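Pantothenate kinase (Coxiella burnetii, PDB 3TQC) catalyses the ATP-dependent phosphorylation of pantothenate to 4'-phosphopantothenate, the first step of coenzyme A biosynthesis. Local coordinates at residues T36-D39 with L40-Q44; N293-P296 with Y297-R300; K139-Q143 with G144-R148; K279-N283 with E284-V288. All blocks are in the same frame, centred on the assembly; numbering follows the deposited sequence.

Interaction 1. Residues T36-D39 with L40-Q44; sequences TESD and LDKLQ
Leu43 folding back against Asp39 is an i to i+4 contact within a short helix, residues 37-42, one side of which is buried, in the N-terminal part of the chain, and it illustrates how one turn can be fastened at its start and covered on its inner side. The first bond runs from Leu40 N to Thr36 O (2.9 Å), and the same step repeats from Asp41 to Glu37, Lys42 to Ser38 and Leu43 to Asp39. Thr36 occupies the N-cap. Its amide, which the helix cannot use, is taken up by Asp39 OD2, 3.1 Å from Thr36 N and met from above the carboxylate plane; this is one of the two bonds of a capping box. Asp39 turns its CG beside its own backbone N (chi1 -72°), which carries the carboxylate back toward the helix start. Leu43 CD1 comes to 3.3 Å from Asp39 O, so a methyl packs against the acceptor of the last i to i+4 bond and probably helps to shield it. Gln44 reaches back through NE2 to Asp41 O (2.9 Å), an acceptor shared with Gln44 N. Lys42 runs extended past Ser38, its CG 3.5 Å from Ser38 O, and delivers NZ to Ser117. The inner side of the turn rests on helix 105-116, where Leu43 packs on Val111, Ala114 and Leu115, while Asp39 forms a salt bridge with Arg118 just beyond that helix.

Interaction 2. Residues N293-P296 with Y297-R300; sequences NILP and YKNR
Tyr297 and Lys298 hydrogen-bond through their amides to residues three positions back, Tyr297 N to Ile294 O and Lys298 N to Leu295 O, both at 3.0 Å, so the end of helix 271-294 passes into a 3-10 segment. The i to i+3 spacing marks the narrower winding. Pro296, just before the two donors, has no N-H of its own to give. The tyrosine has its CG beside the backbone N (chi1 -62°), which swings the ring back along the preceding turn. There its edge meets Asn293 O, with CD2 at 3.4 Å, while Pro296 CB touches the same CD2 at 4.1 Å. The Asn293 carbonyl also receives a weak hydrogen bond from Gln209. On another side of the turn Leu295 and Lys298 lie alongside each other and point the same way. Leu295 CD1 and Lys298 CD are 4.1 Å apart, and Lys298 CB rests 3.3 Å from Leu295 O. The ammonium group beyond makes a weak, long ion pair with Asp234. The turn forms part of the subunit interface: Pro296 packs on Gln218 of the second subunit, and Arg300 forms a salt bridge with Asp225 of that subunit. Within its own chain, Ile294 packs on Phe232 of strand 229-234, close to Gly99 at the predicted ATP site, and the turn leads on toward strand 303-307.

Interaction 3. Residues K139-Q143 with G144-R148; sequences KLEKQ and GLMKR
Gly144 ends helix 137-142 by giving its amide to Glu141 O (3.0 Å), from well above the carbonyl plane, and by taking a positive phi of 72°, a conformation that suits glycine. Leu145 follows with the longer bond back, Leu145 N to Leu140 O at 2.7 Å, and the pair of bonds makes a Schellman motif. The same leucine supplies the apolar contact often seen with this cap: its CB lies 3.9 Å from Leu140 CD2, the two side chains crossing at about a right angle. Its CD1 sits 3.4 Å from Gln143 OE1, those two side chains crossing at a slant. Met146 CG lies against Glu141 CG, and the bend at chi2 (-66°) sets SD 3.9 Å from Leu140 CB. Lys147 then carries the chain round a type I turn, closed by Arg148 N on Leu145 O at 2.8 Å; the arginine pairs with Glu153 and makes a cation-pi contact with Phe151. Two kinds of chemistry thus divide the work: backbone bonds finish the helix, whereas leucine and methionine cover Leu140, a buried residue in an otherwise largely surface contact.

Interaction 4. Residues K279-N283 with E284-V288; sequences KHVWN and EINKV
Lys287 lays its aliphatic chain across the indole of Trp282, crossing it at about a right angle. Lys287 CB stands 3.9 Å from the centroid of the five-membered ring and 21° off its normal, a CH-pi contact over the face, and CD follows at 3.4 Å from Trp282 NE1. A bend at chi3 (97°) brings Lys287 CE to 3.6 Å from Asn283 OD1. Asn286 meets the benzene part of the indole obliquely, with CB 3.6 Å from Trp282 CE3 and the amide turned 53° from the ring. Glu284 sets CB over one face of the His280 ring, displaced toward its rim, and CG is 3.6 Å from His280 CE1. The wider pi-type turn at 284-286 goes with the i to i+5 pairing of Trp282 with Lys287; the other pairs keep the i to i+4 spacing. Val281 O accepts both Ile285 N and Asn286 N, and Lys287 N reaches Trp282 O at 2.6 Å. Trp282 also packs on Ile240 of helix 237-253 and on Ser100, which lines the ADP pocket. Mainly dispersion and CH-pi contact join the side chains; no side-chain hydrogen bond links the two segments, and directional bonding is left to the backbone.

How the interactions relate
The four contacts follow one another along the chain without nesting or crossing, and each joins two consecutive segments, so none closes a long loop. Interaction 1 comes first, on the side of the chain's centre opposite interactions 2 and 3, and ties the N-terminal region to helix 105-116. Interaction 3 ends helix 137-142 and starts the loop toward helix 157-168. Interaction 4 lies within helix 271-294, which interaction 2 then finishes, their nearest atoms about 4 Å apart. Interactions 3 and 4 touch: Lys147 O lies 3.5 Å from Ile285 CG1. Through that junction the loop after helix 137-142 meets the long helix, which the 3-10 turn of interaction 2 continues to the subunit interface.

Interaction 1. Residues T36-D39 with L40-Q44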
loop_
_atom_site.group_PDB
_atom_site.type_symbol
_atom_site.label_atom_id
_atom_site.label_comp_id
_atom_site.label_asym_id
_atom_site.label_seq_id
_atom_site.Cartn_x
_atom_site.Cartn_y
_atom_site.Cartn_z
ATOM N N THR B 36 -0.818 -31.849 -12.150
ATOM C CA THR B 36 -1.792 -32.726 -12.771
ATOM C C THR B 36 -1.689 -32.589 -14.283
ATOM O O THR B 36 -1.053 -31.662 -14.789
ATOM C CB THR B 36 -3.221 -32.338 -12.359
ATOM O OG1 THR B 36 -4.157 -33.192 -13.021
ATOM C CG2 THR B 36 -3.513 -30.927 -12.766
ATOM N N GLU B 37 -2.347 -33.491 -14.997
ATOM C CA GLU B 37 -2.436 -33.388 -16.443
ATOM C C GLU B 37 -3.089 -32.063 -16.845
ATOM O O GLU B 37 -2.649 -31.430 -17.798
ATOM C CB GLU B 37 -3.218 -34.562 -17.027
ATOM C CG GLU B 37 -3.062 -34.702 -18.531
ATOM C CD GLU B 37 -3.926 -35.805 -19.112
ATOM O OE1 GLU B 37 -4.666 -36.464 -18.335
ATOM O OE2 GLU B 37 -3.863 -36.017 -20.347
ATOM N N SER B 38 -4.122 -31.640 -16.115
ATOM C CA SER B 38 -4.752 -30.341 -16.363
ATOM C C SER B 38 -3.766 -29.181 -16.217
ATOM O O SER B 38 -3.766 -28.276 -17.046
ATOM C CB SER B 38 -5.947 -30.120 -15.436
ATOM O OG SER B 38 -6.453 -28.801 -15.558
ATOM N N ASP B 39 -2.929 -29.211 -15.177
ATOM C CA ASP B 39 -1.869 -28.196 -15.001
ATOM C C ASP B 39 -0.969 -28.205 -16.218
ATOM O O ASP B 39 -0.700 -27.155 -16.794
ATOM C CB ASP B 39 -0.944 -28.481 -13.804
ATOM C CG ASP B 39 -1.588 -28.250 -12.470
ATOM O OD1 ASP B 39 -2.537 -27.441 -12.357
ATOM O OD2 ASP B 39 -1.108 -28.877 -11.505
ATOM N N LEU B 40 -0.473 -29.399 -16.551
ATOM C CA LEU B 40 0.446 -29.591 -17.677
ATOM C C LEU B 40 -0.127 -28.993 -18.966
ATOM O O LEU B 40 0.570 -28.270 -19.682
ATOM C CB LEU B 40 0.783 -31.088 -17.878
ATOM C CG LEU B 40 2.032 -31.625 -17.149
ATOM C CD1 LEU B 40 1.971 -31.415 -15.659
ATOM C CD2 LEU B 40 2.247 -33.091 -17.446
ATOM N N ASP B 41 -1.398 -29.283 -19.238
ATOM C CA ASP B 41 -2.097 -28.699 -20.382
ATOM C C ASP B 41 -2.106 -27.151 -20.344
ATOM O O ASP B 41 -1.749 -26.511 -21.333
ATOM C CB ASP B 41 -3.531 -29.251 -20.468
ATOM C CG ASP B 41 -4.396 -28.490 -21.458
ATOM O OD1 ASP B 41 -4.878 -27.379 -21.119
ATOM O OD2 ASP B 41 -4.607 -29.013 -22.568
ATOM N N LYS B 42 -2.506 -26.569 -19.214
ATOM C CA LYS B 42 -2.562 -25.098 -19.070
ATOM C C LYS B 42 -1.185 -24.427 -19.160
ATOM O O LYS B 42 -1.079 -23.293 -19.597
ATOM C CB LYS B 42 -3.229 -24.694 -17.749
ATOM C CG LYS B 42 -4.699 -25.009 -17.702
ATOM C CD LYS B 42 -5.433 -24.255 -16.612
ATOM C CE LYS B 42 -6.874 -24.735 -16.518
ATOM N NZ LYS B 42 -7.557 -24.095 -15.373
ATOM N N LEU B 43 -0.149 -25.151 -18.747
ATOM C CA LEU B 43 1.228 -24.663 -18.764
ATOM C C LEU B 43 1.937 -24.829 -20.107
ATOM O O LEU B 43 3.073 -24.362 -20.250
ATOM C CB LEU B 43 2.036 -25.369 -17.672
ATOM C CG LEU B 43 1.646 -24.959 -16.251
ATOM C CD1 LEU B 43 2.022 -26.027 -15.246
ATOM C CD2 LEU B 43 2.292 -23.621 -15.899
ATOM N N GLN B 44 1.294 -25.477 -21.082
ATOM C CA GLN B 44 1.886 -25.666 -22.421
ATOM C C GLN B 44 2.539 -24.394 -22.958
ATOM O O GLN B 44 1.917 -23.322 -22.959
ATOM C CB GLN B 44 0.833 -26.120 -23.440
ATOM C CG GLN B 44 0.605 -27.597 -23.484
ATOM C CD GLN B 44 -0.529 -27.957 -24.408
ATOM O OE1 GLN B 44 -0.330 -28.607 -25.435
ATOM N NE2 GLN B 44 -1.731 -27.523 -24.058
#

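Interaction 2. Residues N293-P296 with Y297-R300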
loop_
_atom_site.group_PDB
_atom_site.type_symbol
_atom_site.label_atom_id
_atom_site.label_comp_id
_atom_site.label_asym_id
_atom_site.label_seq_id
_atom_site.Cartn_x
_atom_site.Cartn_y
_atom_site.Cartn_z
ATOM N N ASN B 293 13.472 3.790 -11.486
ATOM C CA ASN B 293 12.019 3.693 -11.306
ATOM C C ASN B 293 11.458 2.358 -10.830
ATOM O O ASN B 293 10.305 2.293 -10.414
ATOM C CB ASN B 293 11.334 4.059 -12.618
ATOM C CG ASN B 293 11.851 5.348 -13.190
ATOM O OD1 ASN B 293 12.385 5.371 -14.296
ATOM N ND2 ASN B 293 11.716 6.428 -12.438
ATOM N N ILE B 294 12.244 1.298 -10.903
ATOM C CA ILE B 294 11.739 -0.035 -10.596
ATOM C C ILE B 294 12.347 -0.505 -9.290
ATOM O O ILE B 294 11.642 -0.669 -8.307
ATOM C CB ILE B 294 12.054 -1.019 -11.732
ATOM C CG1 ILE B 294 11.557 -0.443 -13.071
ATOM C CG2 ILE B 294 11.437 -2.405 -11.427
ATOM C CD1 ILE B 294 11.759 -1.352 -14.283
ATOM N N LEU B 295 13.667 -0.646 -9.276
ATOM C CA LEU B 295 14.408 -1.181 -8.132
ATOM C C LEU B 295 14.230 -0.383 -6.832
ATOM O O LEU B 295 14.190 -0.966 -5.753
ATOM C CB LEU B 295 15.902 -1.256 -8.477
ATOM C CG LEU B 295 16.785 -2.163 -7.633
ATOM C CD1 LEU B 295 16.287 -3.613 -7.687
ATOM C CD2 LEU B 295 18.250 -2.069 -8.102
ATOM N N PRO B 296 14.126 0.954 -6.922
ATOM C CA PRO B 296 13.872 1.716 -5.714
ATOM C C PRO B 296 12.603 1.325 -4.965
ATOM O O PRO B 296 12.499 1.584 -3.781
ATOM C CB PRO B 296 13.751 3.144 -6.235
ATOM C CG PRO B 296 14.639 3.159 -7.404
ATOM C CD PRO B 296 14.447 1.843 -8.055
ATOM N N TYR B 297 11.643 0.724 -5.655
ATOM C CA TYR B 297 10.383 0.350 -5.028
ATOM C C TYR B 297 10.321 -1.144 -4.725
ATOM O O TYR B 297 9.303 -1.630 -4.260
ATOM C CB TYR B 297 9.204 0.813 -5.897
ATOM C CG TYR B 297 9.187 2.305 -6.040
ATOM C CD1 TYR B 297 8.693 3.104 -5.022
ATOM C CD2 TYR B 297 9.718 2.932 -7.175
ATOM C CE1 TYR B 297 8.700 4.502 -5.129
ATOM C CE2 TYR B 297 9.729 4.324 -7.291
ATOM C CZ TYR B 297 9.220 5.098 -6.266
ATOM O OH TYR B 297 9.224 6.475 -6.367
ATOM N N LYS B 298 11.432 -1.852 -4.920
ATOM C CA LYS B 298 11.472 -3.302 -4.705
ATOM C C LYS B 298 10.933 -3.694 -3.321
ATOM O O LYS B 298 10.183 -4.679 -3.163
ATOM C CB LYS B 298 12.914 -3.821 -4.867
ATOM C CG LYS B 298 13.059 -5.323 -4.685
ATOM C CD LYS B 298 14.511 -5.816 -4.739
ATOM C CE LYS B 298 15.299 -5.369 -3.515
ATOM N NZ LYS B 298 16.385 -6.304 -3.218
ATOM N N ASN B 299 11.325 -2.923 -2.315
ATOM C CA ASN B 299 11.003 -3.278 -0.947
ATOM C C ASN B 299 9.551 -2.991 -0.600
ATOM O O ASN B 299 9.134 -3.221 0.528
ATOM C CB ASN B 299 11.977 -2.606 0.021
ATOM C CG ASN B 299 13.395 -3.165 -0.109
ATOM O OD1 ASN B 299 13.591 -4.275 -0.620
ATOM N ND2 ASN B 299 14.385 -2.404 0.341
ATOM N N ARG B 300 8.767 -2.510 -1.559
ATOM C CA ARG B 300 7.329 -2.372 -1.323
ATOM C C ARG B 300 6.588 -3.693 -1.537
ATOM O O ARG B 300 5.457 -3.807 -1.153
ATOM C CB ARG B 300 6.710 -1.296 -2.209
ATOM C CG ARG B 300 7.248 0.090 -1.989
ATOM C CD ARG B 300 6.335 1.111 -2.641
ATOM N NE ARG B 300 4.996 1.056 -2.053
ATOM C CZ ARG B 300 3.852 1.180 -2.721
ATOM N NH1 ARG B 300 3.841 1.388 -4.034
ATOM N NH2 ARG B 300 2.698 1.078 -2.053
#

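Interaction 3. Residues K139-Q143 with G144-R148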
loop_
_atom_site.group_PDB
_atom_site.type_symbol
_atom_site.label_atom_id
_atom_site.label_comp_id
_atom_site.label_asym_id
_atom_site.label_seq_id
_atom_site.Cartn_x
_atom_site.Cartn_y
_atom_site.Cartn_z
ATOM N N LYS B 139 2.181 9.160 -29.915
ATOM C CA LYS B 139 2.112 10.074 -28.763
ATOM C C LYS B 139 3.471 10.239 -28.105
ATOM O O LYS B 139 3.847 11.347 -27.730
ATOM C CB LYS B 139 1.118 9.598 -27.700
ATOM C CG LYS B 139 -0.348 9.859 -28.026
ATOM C CD LYS B 139 -1.207 9.456 -26.820
ATOM C CE LYS B 139 -2.658 9.139 -27.186
ATOM N NZ LYS B 139 -3.354 8.431 -26.048
ATOM N N LEU B 140 4.194 9.134 -27.953
ATOM C CA LEU B 140 5.524 9.169 -27.356
ATOM C C LEU B 140 6.473 10.004 -28.197
ATOM O O LEU B 140 7.319 10.701 -27.653
ATOM C CB LEU B 140 6.106 7.762 -27.172
ATOM C CG LEU B 140 5.434 6.832 -26.153
ATOM C CD1 LEU B 140 5.960 5.421 -26.358
ATOM C CD2 LEU B 140 5.663 7.295 -24.727
ATOM N N GLU B 141 6.335 9.927 -29.519
ATOM C CA GLU B 141 7.218 10.660 -30.420
ATOM C C GLU B 141 7.019 12.160 -30.312
ATOM O O GLU B 141 7.990 12.916 -30.289
ATOM C CB GLU B 141 7.017 10.205 -31.869
ATOM C CG GLU B 141 7.709 8.893 -32.162
ATOM C CD GLU B 141 7.366 8.300 -33.511
ATOM O OE1 GLU B 141 7.177 9.071 -34.487
ATOM O OE2 GLU B 141 7.304 7.053 -33.587
ATOM N N LYS B 142 5.760 12.577 -30.245
ATOM C CA LYS B 142 5.407 13.994 -30.152
ATOM C C LYS B 142 6.025 14.630 -28.909
ATOM O O LYS B 142 6.489 15.774 -28.946
ATOM C CB LYS B 142 3.879 14.167 -30.110
ATOM C CG LYS B 142 3.408 15.499 -30.659
ATOM C CD LYS B 142 1.886 15.618 -30.654
ATOM C CE LYS B 142 1.436 16.744 -31.581
ATOM N NZ LYS B 142 2.105 18.037 -31.268
ATOM N N GLN B 143 6.037 13.868 -27.819
ATOM C CA GLN B 143 6.573 14.308 -26.540
ATOM C C GLN B 143 8.064 13.950 -26.368
ATOM O O GLN B 143 8.641 14.184 -25.300
ATOM C CB GLN B 143 5.762 13.671 -25.406
ATOM C CG GLN B 143 4.241 13.866 -25.505
ATOM C CD GLN B 143 3.513 13.312 -24.305
ATOM O OE1 GLN B 143 4.107 13.097 -23.255
ATOM N NE2 GLN B 143 2.212 13.076 -24.451
ATOM N N GLY B 144 8.680 13.370 -27.398
ATOM C CA GLY B 144 10.107 13.038 -27.362
ATOM C C GLY B 144 10.467 11.879 -26.452
ATOM O O GLY B 144 11.624 11.743 -26.041
ATOM N N LEU B 145 9.485 11.028 -26.157
ATOM C CA LEU B 145 9.631 9.995 -25.144
ATOM C C LEU B 145 9.867 8.581 -25.702
ATOM O O LEU B 145 9.803 7.606 -24.940
ATOM C CB LEU B 145 8.399 9.988 -24.233
ATOM C CG LEU B 145 8.162 11.252 -23.393
ATOM C CD1 LEU B 145 6.859 11.125 -22.592
ATOM C CD2 LEU B 145 9.352 11.566 -22.469
ATOM N N MET B 146 10.175 8.457 -26.993
ATOM C CA MET B 146 10.433 7.129 -27.575
ATOM C C MET B 146 11.686 6.435 -27.012
ATOM O O MET B 146 11.839 5.223 -27.166
ATOM C CB MET B 146 10.525 7.185 -29.102
ATOM C CG MET B 146 9.178 7.151 -29.825
ATOM S SD MET B 146 8.226 5.614 -29.654
ATOM C CE MET B 146 9.257 4.462 -30.554
ATOM N N LYS B 147 12.573 7.190 -26.367
ATOM C CA LYS B 147 13.746 6.601 -25.712
ATOM C C LYS B 147 13.437 6.293 -24.242
ATOM O O LYS B 147 14.301 5.819 -23.505
ATOM C CB LYS B 147 14.956 7.550 -25.841
ATOM C CG LYS B 147 16.207 6.930 -26.509
ATOM C CD LYS B 147 15.953 6.470 -27.955
ATOM C CE LYS B 147 17.037 5.479 -28.474
ATOM N NZ LYS B 147 18.477 5.905 -28.289
ATOM N N ARG B 148 12.194 6.534 -23.834
ATOM C CA ARG B 148 11.784 6.444 -22.444
ATOM C C ARG B 148 10.569 5.510 -22.277
ATOM O O ARG B 148 9.787 5.646 -21.346
ATOM C CB ARG B 148 11.447 7.847 -21.946
ATOM C CG ARG B 148 12.583 8.870 -22.124
ATOM C CD ARG B 148 13.626 8.787 -21.010
ATOM N NE ARG B 148 13.079 9.225 -19.723
ATOM C CZ ARG B 148 13.806 9.507 -18.640
ATOM N NH1 ARG B 148 15.138 9.415 -18.659
ATOM N NH2 ARG B 148 13.190 9.901 -17.531
#

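Interaction 4. Residues K279-N283 with E284-V288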
loop_
_atom_site.group_PDB
_atom_site.type_symbol
_atom_site.label_atom_id
_atom_site.label_comp_id
_atom_site.label_asym_id
_atom_site.label_seq_id
_atom_site.Cartn_x
_atom_site.Cartn_y
_atom_site.Cartn_z
ATOM N N LYS B 279 22.831 -4.273 -26.111
ATOM C CA LYS B 279 23.593 -3.881 -24.934
ATOM C C LYS B 279 23.392 -2.394 -24.667
ATOM O O LYS B 279 23.204 -1.982 -23.514
ATOM C CB LYS B 279 25.072 -4.194 -25.148
ATOM C CG LYS B 279 25.970 -3.982 -23.947
ATOM C CD LYS B 279 27.394 -4.396 -24.299
ATOM C CE LYS B 279 28.358 -4.107 -23.172
ATOM N NZ LYS B 279 27.864 -4.703 -21.900
ATOM N N HIS B 280 23.422 -1.605 -25.746
ATOM C CA HIS B 280 23.240 -0.161 -25.681
ATOM C C HIS B 280 21.871 0.196 -25.126
ATOM O O HIS B 280 21.769 1.003 -24.205
ATOM C CB HIS B 280 23.411 0.470 -27.067
ATOM C CG HIS B 280 22.821 1.838 -27.176
ATOM N ND1 HIS B 280 23.523 2.976 -26.842
ATOM C CD2 HIS B 280 21.586 2.251 -27.548
ATOM C CE1 HIS B 280 22.751 4.032 -27.023
ATOM N NE2 HIS B 280 21.570 3.620 -27.446
ATOM N N VAL B 281 20.828 -0.398 -25.705
ATOM C CA VAL B 281 19.450 -0.126 -25.290
ATOM C C VAL B 281 19.269 -0.453 -23.805
ATOM O O VAL B 281 18.719 0.350 -23.041
ATOM C CB VAL B 281 18.434 -0.914 -26.142
ATOM C CG1 VAL B 281 17.051 -0.913 -25.498
ATOM C CG2 VAL B 281 18.366 -0.344 -27.550
ATOM N N TRP B 282 19.741 -1.631 -23.405
ATOM C CA TRP B 282 19.770 -2.009 -21.996
ATOM C C TRP B 282 20.471 -0.949 -21.140
ATOM O O TRP B 282 19.902 -0.451 -20.175
ATOM C CB TRP B 282 20.476 -3.350 -21.806
ATOM C CG TRP B 282 20.693 -3.640 -20.384
ATOM C CD1 TRP B 282 21.849 -3.478 -19.685
ATOM C CD2 TRP B 282 19.708 -4.105 -19.448
ATOM N NE1 TRP B 282 21.649 -3.818 -18.373
ATOM C CE2 TRP B 282 20.344 -4.210 -18.198
ATOM C CE3 TRP B 282 18.355 -4.448 -19.550
ATOM C CZ2 TRP B 282 19.674 -4.653 -17.046
ATOM C CZ3 TRP B 282 17.676 -4.878 -18.385
ATOM C CH2 TRP B 282 18.345 -4.969 -17.161
ATOM N N ASN B 283 21.697 -0.594 -21.521
ATOM C CA ASN B 283 22.503 0.293 -20.706
ATOM C C ASN B 283 21.929 1.695 -20.606
ATOM O O ASN B 283 21.951 2.285 -19.533
ATOM C CB ASN B 283 23.943 0.356 -21.217
ATOM C CG ASN B 283 24.818 -0.765 -20.668
ATOM O OD1 ASN B 283 24.657 -1.207 -19.534
ATOM N ND2 ASN B 283 25.779 -1.199 -21.470
ATOM N N GLU B 284 21.406 2.228 -21.709
ATOM C CA GLU B 284 20.962 3.628 -21.743
ATOM C C GLU B 284 19.464 3.792 -21.474
ATOM O O GLU B 284 19.016 4.868 -21.087
ATOM C CB GLU B 284 21.301 4.261 -23.088
ATOM C CG GLU B 284 22.796 4.281 -23.423
ATOM C CD GLU B 284 23.650 5.068 -22.419
ATOM O OE1 GLU B 284 23.174 6.093 -21.876
ATOM O OE2 GLU B 284 24.812 4.659 -22.189
ATOM N N ILE B 285 18.694 2.740 -21.704
ATOM C CA ILE B 285 17.268 2.806 -21.500
ATOM C C ILE B 285 16.825 1.891 -20.348
ATOM O O ILE B 285 16.540 2.370 -19.252
ATOM C CB ILE B 285 16.510 2.475 -22.789
ATOM C CG1 ILE B 285 16.893 3.476 -23.891
ATOM C CG2 ILE B 285 14.998 2.488 -22.531
ATOM C CD1 ILE B 285 16.212 3.193 -25.214
ATOM N N ASN B 286 16.779 0.587 -20.583
ATOM C CA ASN B 286 16.167 -0.317 -19.609
ATOM C C ASN B 286 16.837 -0.342 -18.230
ATOM O O ASN B 286 16.143 -0.361 -17.211
ATOM C CB ASN B 286 16.058 -1.729 -20.184
ATOM C CG ASN B 286 15.113 -1.793 -21.372
ATOM O OD1 ASN B 286 14.019 -1.231 -21.337
ATOM N ND2 ASN B 286 15.531 -2.464 -22.426
ATOM N N LYS B 287 18.164 -0.312 -18.196
ATOM C CA LYS B 287 18.884 -0.339 -16.937
ATOM C C LYS B 287 18.729 0.949 -16.132
ATOM O O LYS B 287 18.766 0.919 -14.903
ATOM C CB LYS B 287 20.372 -0.624 -17.145
ATOM C CG LYS B 287 21.128 -0.727 -15.816
ATOM C CD LYS B 287 22.371 -1.593 -15.918
ATOM C CE LYS B 287 23.605 -0.790 -16.132
ATOM N NZ LYS B 287 23.910 -0.008 -14.917
ATOM N N VAL B 288 18.588 2.069 -16.824
ATOM C CA VAL B 288 18.347 3.334 -16.171
ATOM C C VAL B 288 16.948 3.291 -15.572
ATOM O O VAL B 288 16.733 3.760 -14.466
ATOM C CB VAL B 288 18.491 4.520 -17.154
ATOM C CG1 VAL B 288 18.051 5.834 -16.502
ATOM C CG2 VAL B 288 19.924 4.613 -17.649
#